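Local coordinates for protein 3-dehydroquinate dehydratase (Clostridium difficile, PDB 4H3D) that catalyses the cis-dehydration of 3-dehydroquinate to 3-dehydroshikimate through an imine with an active-site lysine, the third step of the chorismate pathway, at residues I117-F122 and V142-H147; N150-K155 and V185-E190; P173-M178 and I204-M209; I215-G220 and P238-F243. All blocks are in the same frame, centred on the assembly; numbering follows the deposited sequence.

Contact 1: I117-F122 and V142-H147; sequences IDVELF and VIISNH. With SHL (5-hydroxy-6-methyl-4-oxo-4H-pyran-2-carboxylic acid), chain I.
Four main-chain hydrogen bonds zip Ile117-Leu121 to Val142-Ser145 in parallel register. They run alternately from one strand to the other, from Ile143 N to Ile117 O at 2.9 Å through to Leu121 N on Ser145 O at 2.8 Å. Asp118, Glu120 and Ser145 share the inward face with Ile143. Ser145 OG gives its proton to the syn side of Asp118 OD1 at 2.8 Å, 17° out of the carboxylate plane; the serine torsion (chi1 66°) sets OG between backbone N and carbonyl carbon, facing the aspartate. Asp118 and Glu120 form salt bridges to Arg86, a substrate-binding residue, and Glu120 OE2 also accepts from Ser87 N. These neighbouring strands, joined by helix 125-137, form a right-handed beta-alpha-beta unit of the TIM barrel. On the outward face, branched aliphatics suit the helix-covered layer: Val119 CG2 meets Val142 CG1 at 3.7 Å and Ile144 CG1 at 3.8 Å. The catalytic His147 ends the segment; its NE2 makes a short 2.5 Å hydrogen bond to ligand OAC, near the ring plane, while Glu90 takes ND1.

Contact 2: N150-K155 and V185-E190; sequences NKTPKK and VLVLLE
The flat carboxylate of Glu190 has the aliphatic part of Lys155 laid over one face: Lys155 CD stands 3.4 Å from Glu190 CD, and its near-equal distances to the two oxygens, 3.6 Å to OE1 and 3.7 Å to OE2, place it squarely above the group. OE1 is also held by a salt bridge to Lys183 of the second subunit. This packing belongs to the outer layer of the TIM barrel, where the loop following strand 141-148 and the first turn of helix 155-167 lean on the next helix, 182-199. The lysine suits its place by being amphipathic. Its chain leaves the backbone extended, then bends at chi3 and chi4 (65° and 69°), which carries NZ past the glutamate to a salt bridge with Glu194; NZ stays 4.8 Å from Glu190 OE1, where opposite charges may still attract without touching. Nearer the barrel the contact is apolar. Val187, a compact branched residue, pushes CG1 toward the loop and meets Thr152 CG2 at 4.2 Å, while Thr152 OG1 makes a weak hydrogen bond to Met178 O. Pro153, which packs on Val177, precedes Lys154, the N-cap of helix 155-167. The same valine methyl, Val187 CG1, lies 3.8 Å from Lys155 N and 3.9 Å from Pro153 O, a carbonyl oxygen that this packing buries without a hydrogen-bonding partner.

Contact 3: P173-M178 and I204-M209; sequences PKIAVM and IITMSM. With SHL (5-hydroxy-6-methyl-4-oxo-4H-pyran-2-carboxylic acid), chain I.
Lys174, which packs its CG against Ile205 CG2 at 3.8 Å, ends in a covalent bond to the ligand: NZ is joined to the exocyclic carbon CAL at 1.4 Å. With every torsion close to 180°, the fully extended chain carries the nitrogen away from the strand into the pocket. A long, flexible residue with a nucleophilic amine is what this place demands. Met207, on the same face and two residues beyond Ile205, brings its thioether under the rim of the pyran ring, SD below the bond from CAK to the carboxylate carbon CAH; SD is 3.3 Å from ligand CAK in one of two modelled conformers, so this approach is less certain. Its CG rests 3.6 Å from Ala176 CB, and the small alanine also touches His147. At the end of the strands Met178 and Met209 lie roughly perpendicular, methyl CE to methyl CE at 3.7 Å. On the opposite face Ile175 CG2 touches Thr206 CG2 at 3.9 Å, beneath the helical layer, and Thr206 OG1 turns to Thr192. Five main-chain hydrogen bonds, from Ile205 N to Pro173 O at 2.8 Å through to Met209 N to Val177 O, hold the parallel pair in register. Together with helix 182-199 they make the beta-alpha-beta unit that carries the Schiff-base lysine of this class I aldolase-type TIM barrel.

Contact 4: I215-G220 and P238-F243; sequences ISRLCG and PGQISF. With SHL (5-hydroxy-6-methyl-4-oxo-4H-pyran-2-carboxylic acid), chain I.
Leu218 and Ile241 make the close-packed end of this contact, methyl CD2 against methyl CD1 at 3.8 Å, with Leu246 of helix 243-256 against both. Ile241 CG2 also lies 4.1 Å from Arg217 CD, the last methylene before the guanidinium. The extended arginine chain carries that group to the ligand carboxylate, which it grips with two nearly straight bonds: NH1 to OAD at 2.7 Å (175°) and NH2 to OAA at 2.7 Å (172°). Such a fork suits a planar anion. The short helix 215-218 and the loop before helix 243-256 follow the last two barrel strands, at the C-terminal end where TIM barrels keep their active sites, and both Arg217 and Gln240 bind 3-dehydroquinate. Gly239 brings its carbonyl O obliquely to within 3.2 Å of Arg217 NE, from a backbone with positive phi. The Gln240 side is looser: partly exposed and modelled in two conformers, it sets OE1 over a guanidinium face, 3.9 Å from Arg217 NH1, while its NE2 reaches ligand OAA in a longer, bent bond of 3.2 Å (141°).

Contacts 1 and 3 are successive parts of one parallel barrel wall, their centres 11 Å apart, with Ile144 O probably bonded to Lys174 N (2.9 Å). The ligand unites them with contact 4: His147 meets its oxygen OAC, Lys174 is bonded to its former methyl carbon, and Arg217 and Gln240 hold its carboxylate. Contact 4 is tied to contact 3 by a probable hydrogen bond between Ser208 N and Ser216 OG (2.9 Å). Contact 2 lies outside this wall, 9 Å from contact 3 between centres, and the side chain of Leu188 stays about 11 Å from the ligand at the nearest atoms; its helix instead packs on Ile215 of contact 4 and reaches the second subunit, which contact 4 also touches.

Contact 1: I117-F122 and V142-H147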
loop_
_atom_site.group_PDB
_atom_site.type_symbol
_atom_site.label_atom_id
_atom_site.label_comp_id
_atom_site.label_asym_id
_atom_site.label_seq_id
_atom_site.Cartn_x
_atom_site.Cartn_y
_atom_site.Cartn_z
ATOM N N ILE B 117 20.707 -6.949 17.258
ATOM C CA ILE B 117 21.548 -5.788 17.025
ATOM C C ILE B 117 21.586 -5.543 15.532
ATOM O O ILE B 117 21.441 -6.481 14.753
ATOM C CB ILE B 117 23.017 -5.942 17.546
ATOM C CG1 ILE B 117 23.694 -7.189 16.950
ATOM C CG2 ILE B 117 23.029 -5.988 19.039
ATOM C CD1 ILE B 117 25.239 -7.262 17.230
ATOM N N ASP B 118 21.781 -4.287 15.146
ATOM C CA ASP B 118 21.877 -3.917 13.729
ATOM C C ASP B 118 23.322 -3.528 13.439
ATOM O O ASP B 118 23.856 -2.601 14.060
ATOM C CB ASP B 118 20.884 -2.777 13.401
ATOM C CG ASP B 118 21.026 -2.225 11.962
ATOM O OD1 ASP B 118 22.161 -1.931 11.543
ATOM O OD2 ASP B 118 19.986 -2.007 11.285
ATOM N N VAL B 119 23.966 -4.273 12.537
ATOM C CA VAL B 119 25.331 -3.971 12.135
ATOM C C VAL B 119 25.346 -3.615 10.631
ATOM O O VAL B 119 24.683 -4.244 9.830
ATOM C CB VAL B 119 26.314 -5.131 12.471
ATOM C CG1 VAL B 119 26.189 -5.517 13.958
ATOM C CG2 VAL B 119 26.067 -6.313 11.629
ATOM N N GLU B 120 26.118 -2.605 10.271
ATOM C CA GLU B 120 26.155 -2.111 8.898
ATOM C C GLU B 120 27.124 -2.869 7.987
ATOM O O GLU B 120 28.302 -3.008 8.314
ATOM C CB GLU B 120 26.515 -0.625 8.934
ATOM C CG GLU B 120 25.436 0.201 9.531
ATOM C CD GLU B 120 25.915 1.552 10.029
ATOM O OE1 GLU B 120 27.128 1.845 9.909
ATOM O OE2 GLU B 120 25.076 2.309 10.551
ATOM N N LEU B 121 26.614 -3.336 6.837
ATOM C CA LEU B 121 27.420 -4.028 5.813
ATOM C C LEU B 121 28.715 -3.257 5.475
ATOM O O LEU B 121 29.788 -3.840 5.303
ATOM C CB LEU B 121 26.598 -4.179 4.535
ATOM C CG LEU B 121 27.253 -4.925 3.371
ATOM C CD1 LEU B 121 27.577 -6.367 3.760
ATOM C CD2 LEU B 121 26.366 -4.878 2.140
ATOM N N PHE B 122 28.585 -1.948 5.392
ATOM C CA PHE B 122 29.658 -1.067 4.977
ATOM C C PHE B 122 30.861 -1.014 5.953
ATOM O O PHE B 122 31.933 -0.547 5.587
ATOM C CB PHE B 122 29.079 0.349 4.703
ATOM C CG PHE B 122 29.849 1.133 3.675
ATOM C CD1 PHE B 122 29.858 0.718 2.345
ATOM C CD2 PHE B 122 30.503 2.302 4.005
ATOM C CE1 PHE B 122 30.533 1.426 1.379
ATOM C CE2 PHE B 122 31.193 3.022 3.042
ATOM C CZ PHE B 122 31.212 2.586 1.725
ATOM N N VAL B 142 21.012 -11.012 14.492
ATOM C CA VAL B 142 21.690 -9.922 13.831
ATOM C C VAL B 142 21.012 -9.476 12.553
ATOM O O VAL B 142 20.665 -10.281 11.694
ATOM C CB VAL B 142 23.151 -10.285 13.515
ATOM C CG1 VAL B 142 23.871 -9.111 12.782
ATOM C CG2 VAL B 142 23.897 -10.630 14.807
ATOM N N ILE B 143 20.796 -8.174 12.479
ATOM C CA ILE B 143 20.345 -7.518 11.276
ATOM C C ILE B 143 21.631 -6.937 10.673
ATOM O O ILE B 143 22.390 -6.286 11.385
ATOM C CB ILE B 143 19.385 -6.323 11.588
ATOM C CG1 ILE B 143 18.012 -6.817 12.020
ATOM C CG2 ILE B 143 19.225 -5.424 10.367
ATOM C CD1 ILE B 143 17.076 -5.692 12.440
ATOM N N ILE B 144 21.922 -7.234 9.404
ATOM C CA ILE B 144 23.030 -6.563 8.723
ATOM C C ILE B 144 22.315 -5.599 7.788
ATOM O O ILE B 144 21.470 -6.003 7.010
ATOM C CB ILE B 144 23.954 -7.514 7.969
ATOM C CG1 ILE B 144 24.606 -8.492 8.949
ATOM C CG2 ILE B 144 25.008 -6.711 7.178
ATOM C CD1 ILE B 144 25.624 -9.493 8.312
ATOM N N SER B 145 22.613 -4.321 7.902
ATOM C CA SER B 145 21.897 -3.325 7.130
ATOM C C SER B 145 22.751 -2.553 6.146
ATOM O O SER B 145 23.974 -2.456 6.288
ATOM C CB SER B 145 21.220 -2.325 8.084
ATOM O OG SER B 145 22.183 -1.567 8.802
ATOM N N ASN B 146 22.079 -1.999 5.146
ATOM C CA ASN B 146 22.702 -1.132 4.142
ATOM C C ASN B 146 21.687 -0.085 3.707
ATOM O O ASN B 146 20.483 -0.376 3.576
ATOM C CB ASN B 146 23.190 -1.950 2.956
ATOM C CG ASN B 146 23.857 -1.105 1.875
ATOM O OD1 ASN B 146 23.403 -1.096 0.730
ATOM N ND2 ASN B 146 24.907 -0.383 2.233
ATOM N N HIS B 147 22.165 1.132 3.484
ATOM C CA HIS B 147 21.313 2.246 3.081
ATOM C C HIS B 147 21.865 3.013 1.890
ATOM O O HIS B 147 23.085 3.119 1.710
ATOM C CB HIS B 147 21.205 3.237 4.225
ATOM C CG HIS B 147 20.755 2.620 5.504
ATOM N ND1 HIS B 147 21.603 1.899 6.314
ATOM C CD2 HIS B 147 19.552 2.627 6.124
ATOM C CE1 HIS B 147 20.935 1.471 7.371
ATOM N NE2 HIS B 147 19.689 1.903 7.280
HETATM O OAD SHL I . 11.818 3.636 8.917
HETATM C CAH SHL I . 12.765 4.197 8.310
HETATM O OAA SHL I . 12.591 5.281 7.698
HETATM C CAK SHL I . 14.070 3.567 8.333
HETATM O OAG SHL I . 14.211 2.326 9.040
HETATM C CAF SHL I . 15.503 1.799 9.241
HETATM C CAL SHL I . 15.641 0.701 10.025
HETATM C CAJ SHL I . 16.542 2.486 8.719
HETATM O OAC SHL I . 17.780 2.038 8.908
HETATM C CAI SHL I . 16.351 3.629 7.995
HETATM C CAE SHL I . 15.138 4.160 7.798
HETATM O OAB SHL I . 17.391 4.254 7.463
HETATM O O HOH W 1 25.878 -0.645 5.263
#

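Contact 2: N150-K155 and V185-E190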
loop_
_atom_site.group_PDB
_atom_site.type_symbol
_atom_site.label_atom_id
_atom_site.label_comp_id
_atom_site.label_asym_id
_atom_site.label_seq_id
_atom_site.Cartn_x
_atom_site.Cartn_y
_atom_site.Cartn_z
ATOM N N ASN B 150 20.400 8.319 -1.768
ATOM C CA ASN B 150 20.355 9.104 -3.016
ATOM C C ASN B 150 19.744 8.398 -4.219
ATOM O O ASN B 150 19.318 9.048 -5.161
ATOM C CB ASN B 150 21.770 9.522 -3.382
ATOM C CG ASN B 150 22.437 10.319 -2.283
ATOM O OD1 ASN B 150 23.524 9.972 -1.832
ATOM N ND2 ASN B 150 21.769 11.369 -1.820
ATOM N N LYS B 151 19.727 7.076 -4.213
ATOM C CA LYS B 151 19.190 6.346 -5.354
ATOM C C LYS B 151 18.696 4.957 -4.972
ATOM O O LYS B 151 18.897 4.504 -3.846
ATOM C CB LYS B 151 20.270 6.198 -6.434
ATOM C CG LYS B 151 21.391 5.220 -6.084
ATOM C CD LYS B 151 22.354 5.056 -7.242
ATOM C CE LYS B 151 23.280 3.869 -7.040
ATOM N NZ LYS B 151 23.996 3.913 -5.774
ATOM N N THR B 152 18.037 4.312 -5.926
ATOM C CA THR B 152 17.594 2.939 -5.788
ATOM C C THR B 152 18.463 2.096 -6.730
ATOM O O THR B 152 18.345 2.198 -7.948
ATOM C CB THR B 152 16.112 2.774 -6.142
ATOM O OG1 THR B 152 15.318 3.561 -5.238
ATOM C CG2 THR B 152 15.695 1.278 -6.039
ATOM N N PRO B 153 19.365 1.286 -6.167
ATOM C CA PRO B 153 20.192 0.467 -7.037
ATOM C C PRO B 153 19.304 -0.486 -7.860
ATOM O O PRO B 153 18.145 -0.749 -7.482
ATOM C CB PRO B 153 21.086 -0.295 -6.064
ATOM C CG PRO B 153 21.070 0.516 -4.807
ATOM C CD PRO B 153 19.701 1.098 -4.744
ATOM N N LYS B 154 19.843 -0.993 -8.964
ATOM C CA LYS B 154 19.104 -1.909 -9.821
ATOM C C LYS B 154 18.703 -3.162 -9.043
ATOM O O LYS B 154 19.329 -3.508 -8.035
ATOM C CB LYS B 154 19.938 -2.285 -11.050
ATOM C CG LYS B 154 20.439 -1.067 -11.835
ATOM C CD LYS B 154 19.299 -0.122 -12.033
ATOM C CE LYS B 154 19.684 1.146 -12.747
ATOM N NZ LYS B 154 18.513 2.058 -12.723
ATOM N N LYS B 155 17.655 -3.829 -9.509
ATOM C CA LYS B 155 17.162 -5.057 -8.857
ATOM C C LYS B 155 18.298 -6.036 -8.502
ATOM O O LYS B 155 18.415 -6.474 -7.367
ATOM C CB LYS B 155 16.144 -5.734 -9.789
ATOM C CG LYS B 155 15.604 -7.073 -9.301
ATOM C CD LYS B 155 14.516 -7.608 -10.241
ATOM C CE LYS B 155 15.016 -7.955 -11.649
ATOM N NZ LYS B 155 15.925 -9.144 -11.682
ATOM N N VAL B 185 10.379 2.773 -6.679
ATOM C CA VAL B 185 9.637 2.126 -5.575
ATOM C C VAL B 185 9.276 0.707 -6.007
ATOM O O VAL B 185 9.455 -0.256 -5.244
ATOM C CB VAL B 185 8.371 2.873 -5.221
ATOM C CG1 VAL B 185 7.629 2.146 -4.090
ATOM C CG2 VAL B 185 8.666 4.319 -4.822
ATOM N N LEU B 186 8.788 0.574 -7.244
ATOM C CA LEU B 186 8.419 -0.734 -7.769
ATOM C C LEU B 186 9.645 -1.658 -7.901
ATOM O O LEU B 186 9.551 -2.862 -7.656
ATOM C CB LEU B 186 7.658 -0.594 -9.107
ATOM C CG LEU B 186 6.347 0.228 -9.050
ATOM C CD1 LEU B 186 5.674 0.291 -10.407
ATOM C CD2 LEU B 186 5.377 -0.349 -8.017
ATOM N N VAL B 187 10.795 -1.103 -8.269
ATOM C CA VAL B 187 12.043 -1.910 -8.358
ATOM C C VAL B 187 12.416 -2.511 -6.995
ATOM O O VAL B 187 12.755 -3.719 -6.884
ATOM C CB VAL B 187 13.208 -1.062 -8.910
ATOM C CG1 VAL B 187 14.563 -1.795 -8.734
ATOM C CG2 VAL B 187 12.937 -0.675 -10.397
ATOM N N LEU B 188 12.337 -1.690 -5.954
ATOM C CA LEU B 188 12.592 -2.152 -4.586
ATOM C C LEU B 188 11.649 -3.309 -4.247
ATOM O O LEU B 188 12.088 -4.365 -3.730
ATOM C CB LEU B 188 12.439 -0.988 -3.576
ATOM C CG LEU B 188 12.704 -1.272 -2.085
ATOM C CD1 LEU B 188 11.502 -1.936 -1.380
ATOM C CD2 LEU B 188 14.006 -2.101 -1.881
ATOM N N LEU B 189 10.366 -3.147 -4.581
ATOM C CA LEU B 189 9.381 -4.212 -4.337
ATOM C C LEU B 189 9.648 -5.457 -5.192
ATOM O O LEU B 189 9.503 -6.589 -4.713
ATOM C CB LEU B 189 7.949 -3.696 -4.554
ATOM C CG LEU B 189 7.443 -2.652 -3.543
ATOM C CD1 LEU B 189 6.007 -2.233 -3.900
ATOM C CD2 LEU B 189 7.508 -3.182 -2.103
ATOM N N GLU B 190 10.039 -5.256 -6.445
ATOM C CA GLU B 190 10.383 -6.373 -7.348
ATOM C C GLU B 190 11.605 -7.170 -6.832
ATOM O O GLU B 190 11.615 -8.416 -6.848
ATOM C CB GLU B 190 10.683 -5.847 -8.760
ATOM C CG GLU B 190 10.952 -6.977 -9.788
ATOM C CD GLU B 190 11.465 -6.463 -11.128
ATOM O OE1 GLU B 190 11.491 -7.263 -12.096
ATOM O OE2 GLU B 190 11.868 -5.274 -11.207
#

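Contact 3: P173-M178 and I204-M209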
loop_
_atom_site.group_PDB
_atom_site.type_symbol
_atom_site.label_atom_id
_atom_site.label_comp_id
_atom_site.label_asym_id
_atom_site.label_seq_id
_atom_site.Cartn_x
_atom_site.Cartn_y
_atom_site.Cartn_z
ATOM N N PRO B 173 18.751 -9.824 6.799
ATOM C CA PRO B 173 19.263 -8.810 5.891
ATOM C C PRO B 173 18.294 -7.641 5.794
ATOM O O PRO B 173 17.076 -7.855 5.717
ATOM C CB PRO B 173 19.314 -9.529 4.554
ATOM C CG PRO B 173 19.434 -10.949 4.873
ATOM C CD PRO B 173 18.681 -11.145 6.166
ATOM N N LYS B 174 18.820 -6.415 5.784
ATOM C CA LYS B 174 17.983 -5.237 5.702
ATOM C C LYS B 174 18.543 -4.244 4.713
ATOM O O LYS B 174 19.741 -3.934 4.748
ATOM C CB LYS B 174 17.893 -4.540 7.062
ATOM C CG LYS B 174 17.126 -3.186 7.024
ATOM C CD LYS B 174 17.126 -2.510 8.358
ATOM C CE LYS B 174 16.375 -1.183 8.287
ATOM N NZ LYS B 174 16.405 -0.447 9.590
ATOM N N ILE B 175 17.684 -3.733 3.843
ATOM C CA ILE B 175 18.093 -2.705 2.907
ATOM C C ILE B 175 17.059 -1.620 2.797
ATOM O O ILE B 175 15.852 -1.878 2.761
ATOM C CB ILE B 175 18.516 -3.261 1.498
ATOM C CG1 ILE B 175 19.323 -2.199 0.747
ATOM C CG2 ILE B 175 17.321 -3.725 0.676
ATOM C CD1 ILE B 175 20.021 -2.714 -0.489
ATOM N N ALA B 176 17.541 -0.387 2.829
ATOM C CA ALA B 176 16.693 0.801 2.700
ATOM C C ALA B 176 17.278 1.669 1.576
ATOM O O ALA B 176 18.467 2.013 1.603
ATOM C CB ALA B 176 16.649 1.580 4.016
ATOM N N VAL B 177 16.445 2.023 0.604
ATOM C CA VAL B 177 16.889 2.783 -0.566
ATOM C C VAL B 177 15.985 3.987 -0.816
ATOM O O VAL B 177 14.858 4.044 -0.321
ATOM C CB VAL B 177 16.940 1.886 -1.820
ATOM C CG1 VAL B 177 17.950 0.739 -1.597
ATOM C CG2 VAL B 177 15.548 1.327 -2.167
ATOM N N MET B 178 16.488 4.947 -1.584
ATOM C CA MET B 178 15.753 6.178 -1.845
ATOM C C MET B 178 15.251 6.198 -3.294
ATOM O O MET B 178 16.055 6.144 -4.231
ATOM C CB MET B 178 16.660 7.391 -1.601
ATOM C CG MET B 178 15.959 8.760 -1.761
ATOM S SD MET B 178 14.680 9.007 -0.484
ATOM C CE MET B 178 15.659 9.131 1.011
ATOM N N ILE B 204 13.783 -11.326 5.299
ATOM C CA ILE B 204 14.464 -10.125 4.883
ATOM C C ILE B 204 13.609 -8.919 5.208
ATOM O O ILE B 204 12.382 -9.036 5.407
ATOM C CB ILE B 204 14.801 -10.129 3.374
ATOM C CG1 ILE B 204 13.520 -10.094 2.526
ATOM C CG2 ILE B 204 15.666 -11.388 3.022
ATOM C CD1 ILE B 204 13.756 -10.046 1.040
ATOM N N ILE B 205 14.277 -7.769 5.286
ATOM C CA ILE B 205 13.672 -6.490 5.606
ATOM C C ILE B 205 14.052 -5.502 4.515
ATOM O O ILE B 205 15.239 -5.289 4.256
ATOM C CB ILE B 205 14.245 -5.931 6.935
ATOM C CG1 ILE B 205 14.060 -6.930 8.076
ATOM C CG2 ILE B 205 13.624 -4.561 7.267
ATOM C CD1 ILE B 205 14.981 -6.615 9.319
ATOM N N THR B 206 13.062 -4.884 3.876
ATOM C CA THR B 206 13.340 -3.900 2.831
ATOM C C THR B 206 12.395 -2.750 2.905
ATOM O O THR B 206 11.234 -2.904 3.374
ATOM C CB THR B 206 13.175 -4.478 1.407
ATOM O OG1 THR B 206 11.779 -4.739 1.145
ATOM C CG2 THR B 206 14.007 -5.774 1.246
ATOM N N MET B 207 12.859 -1.585 2.460
ATOM C CA MET B 207 12.010 -0.405 2.377
ATOM C C MET B 207 12.518 0.587 1.355
ATOM O O MET B 207 13.711 0.635 1.038
ATOM C CB MET B 207 11.876 0.306 3.724
ATOM C CG MET B 207 13.090 1.081 4.140
ATOM S SD MET B 207 12.867 1.859 5.749
ATOM C CE MET B 207 12.615 0.419 6.792
ATOM N N SER B 208 11.570 1.351 0.833
ATOM C CA SER B 208 11.805 2.430 -0.088
ATOM C C SER B 208 11.395 3.621 0.759
ATOM O O SER B 208 10.270 3.686 1.253
ATOM C CB SER B 208 10.902 2.314 -1.328
ATOM O OG SER B 208 11.177 3.358 -2.226
ATOM N N MET B 209 12.316 4.542 0.952
ATOM C CA MET B 209 12.102 5.692 1.810
ATOM C C MET B 209 11.332 6.824 1.098
ATOM O O MET B 209 10.976 6.693 -0.068
ATOM C CB MET B 209 13.462 6.188 2.325
ATOM C CG MET B 209 14.211 5.143 3.179
ATOM S SD MET B 209 15.809 5.735 3.820
ATOM C CE MET B 209 16.755 5.862 2.315
HETATM O OAD SHL I . 11.818 3.636 8.917
HETATM C CAH SHL I . 12.765 4.197 8.310
HETATM O OAA SHL I . 12.591 5.281 7.698
HETATM C CAK SHL I . 14.070 3.567 8.333
HETATM O OAG SHL I . 14.211 2.326 9.040
HETATM C CAF SHL I . 15.503 1.799 9.241
HETATM C CAL SHL I . 15.641 0.701 10.025
HETATM C CAJ SHL I . 16.542 2.486 8.719
HETATM O OAC SHL I . 17.780 2.038 8.908
HETATM C CAI SHL I . 16.351 3.629 7.995
HETATM C CAE SHL I . 15.138 4.160 7.798
HETATM O OAB SHL I . 17.391 4.254 7.463
#

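Contact 4: I215-G220 and P238-F243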
loop_
_atom_site.group_PDB
_atom_site.type_symbol
_atom_site.label_atom_id
_atom_site.label_comp_id
_atom_site.label_asym_id
_atom_site.label_seq_id
_atom_site.Cartn_x
_atom_site.Cartn_y
_atom_site.Cartn_z
ATOM N N ILE B 215 4.323 2.731 0.362
ATOM C CA ILE B 215 3.723 1.433 0.036
ATOM C C ILE B 215 4.623 0.301 0.499
ATOM O O ILE B 215 4.145 -0.767 0.934
ATOM C CB ILE B 215 3.463 1.282 -1.516
ATOM C CG1 ILE B 215 2.839 -0.087 -1.851
ATOM C CG2 ILE B 215 4.759 1.465 -2.323
ATOM C CD1 ILE B 215 2.602 -0.322 -3.379
ATOM N N SER B 216 5.936 0.530 0.412
ATOM C CA SER B 216 6.909 -0.484 0.788
ATOM C C SER B 216 6.853 -0.821 2.279
ATOM O O SER B 216 7.396 -1.849 2.688
ATOM C CB SER B 216 8.317 -0.047 0.426
ATOM O OG SER B 216 8.752 1.016 1.259
ATOM N N ARG B 217 6.235 0.048 3.075
ATOM C CA ARG B 217 6.101 -0.169 4.521
ATOM C C ARG B 217 4.815 -0.900 4.834
ATOM O O ARG B 217 4.628 -1.386 5.963
ATOM C CB ARG B 217 6.047 1.154 5.279
ATOM C CG ARG B 217 7.236 2.018 5.082
ATOM C CD ARG B 217 7.149 3.273 5.929
ATOM N NE ARG B 217 8.298 4.141 5.682
ATOM C CZ ARG B 217 9.410 4.172 6.417
ATOM N NH1 ARG B 217 9.547 3.390 7.487
ATOM N NH2 ARG B 217 10.383 5.005 6.087
ATOM N N LEU B 218 3.924 -0.969 3.844
ATOM C CA LEU B 218 2.594 -1.534 4.059
ATOM C C LEU B 218 2.404 -2.922 3.507
ATOM O O LEU B 218 1.613 -3.682 4.050
ATOM C CB LEU B 218 1.535 -0.634 3.386
ATOM C CG LEU B 218 1.509 0.857 3.742
ATOM C CD1 LEU B 218 0.402 1.559 2.984
ATOM C CD2 LEU B 218 1.315 1.050 5.240
ATOM N N CYS B 219 3.127 -3.254 2.444
ATOM C CA CYS B 219 2.854 -4.469 1.678
ATOM C C CYS B 219 3.812 -5.637 1.886
ATOM O O CYS B 219 3.967 -6.479 0.998
ATOM C CB CYS B 219 2.825 -4.106 0.191
ATOM S SG CYS B 219 4.435 -3.586 -0.416
ATOM N N GLY B 220 4.434 -5.705 3.053
ATOM C CA GLY B 220 5.361 -6.779 3.360
ATOM C C GLY B 220 4.796 -8.182 3.265
ATOM O O GLY B 220 5.478 -9.104 2.801
ATOM N N PRO B 238 8.173 14.061 6.359
ATOM C CA PRO B 238 7.242 12.983 5.987
ATOM C C PRO B 238 7.925 11.688 5.528
ATOM O O PRO B 238 9.137 11.553 5.642
ATOM C CB PRO B 238 6.434 13.608 4.847
ATOM C CG PRO B 238 7.367 14.546 4.215
ATOM C CD PRO B 238 8.222 15.102 5.314
ATOM N N GLY B 239 7.138 10.753 5.007
ATOM C CA GLY B 239 7.656 9.457 4.593
ATOM C C GLY B 239 7.600 8.444 5.742
ATOM O O GLY B 239 8.120 7.328 5.622
ATOM N N GLN B 240 6.974 8.845 6.852
ATOM C CA GLN B 240 6.827 7.995 8.040
ATOM C C GLN B 240 5.341 7.771 8.330
ATOM O O GLN B 240 4.499 8.578 7.952
ATOM C CB GLN B 240 7.468 8.663 9.256
ATOM C CG GLN B 240 8.973 8.953 9.134
ATOM C CD GLN B 240 9.858 7.712 9.257
ATOM O OE1 GLN B 240 9.413 6.638 9.681
ATOM N NE2 GLN B 240 11.128 7.869 8.901
ATOM N N ILE B 241 5.034 6.675 9.006
ATOM C CA ILE B 241 3.660 6.345 9.367
ATOM C C ILE B 241 3.676 6.022 10.863
ATOM O O ILE B 241 4.530 5.265 11.314
ATOM C CB ILE B 241 3.122 5.162 8.493
ATOM C CG1 ILE B 241 1.723 4.729 8.927
ATOM C CG2 ILE B 241 4.042 3.973 8.560
ATOM C CD1 ILE B 241 1.114 3.695 7.996
ATOM N N SER B 242 2.773 6.625 11.640
ATOM C CA SER B 242 2.740 6.356 13.089
ATOM C C SER B 242 2.401 4.879 13.249
ATOM O O SER B 242 1.621 4.319 12.451
ATOM C CB SER B 242 1.716 7.226 13.797
ATOM O OG SER B 242 0.407 6.780 13.520
ATOM N N PHE B 243 2.960 4.253 14.272
ATOM C CA PHE B 243 2.839 2.803 14.429
ATOM C C PHE B 243 1.411 2.294 14.622
ATOM O O PHE B 243 1.099 1.173 14.206
ATOM C CB PHE B 243 3.795 2.277 15.523
ATOM C CG PHE B 243 3.338 2.533 16.929
ATOM C CD1 PHE B 243 2.541 1.607 17.584
ATOM C CD2 PHE B 243 3.734 3.671 17.613
ATOM C CE1 PHE B 243 2.123 1.829 18.887
ATOM C CE2 PHE B 243 3.320 3.895 18.911
ATOM C CZ PHE B 243 2.517 2.976 19.547
HETATM O OAD SHL I . 11.818 3.636 8.917
HETATM C CAH SHL I . 12.765 4.197 8.310
HETATM O OAA SHL I . 12.591 5.281 7.698
HETATM C CAK SHL I . 14.070 3.567 8.333
HETATM O OAG SHL I . 14.211 2.326 9.040
HETATM C CAF SHL I . 15.503 1.799 9.241
HETATM C CAL SHL I . 15.641 0.701 10.025
HETATM C CAJ SHL I . 16.542 2.486 8.719
HETATM O OAC SHL I . 17.780 2.038 8.908
HETATM C CAI SHL I . 16.351 3.629 7.995
HETATM C CAE SHL I . 15.138 4.160 7.798
HETATM O OAB SHL I . 17.391 4.254 7.463
#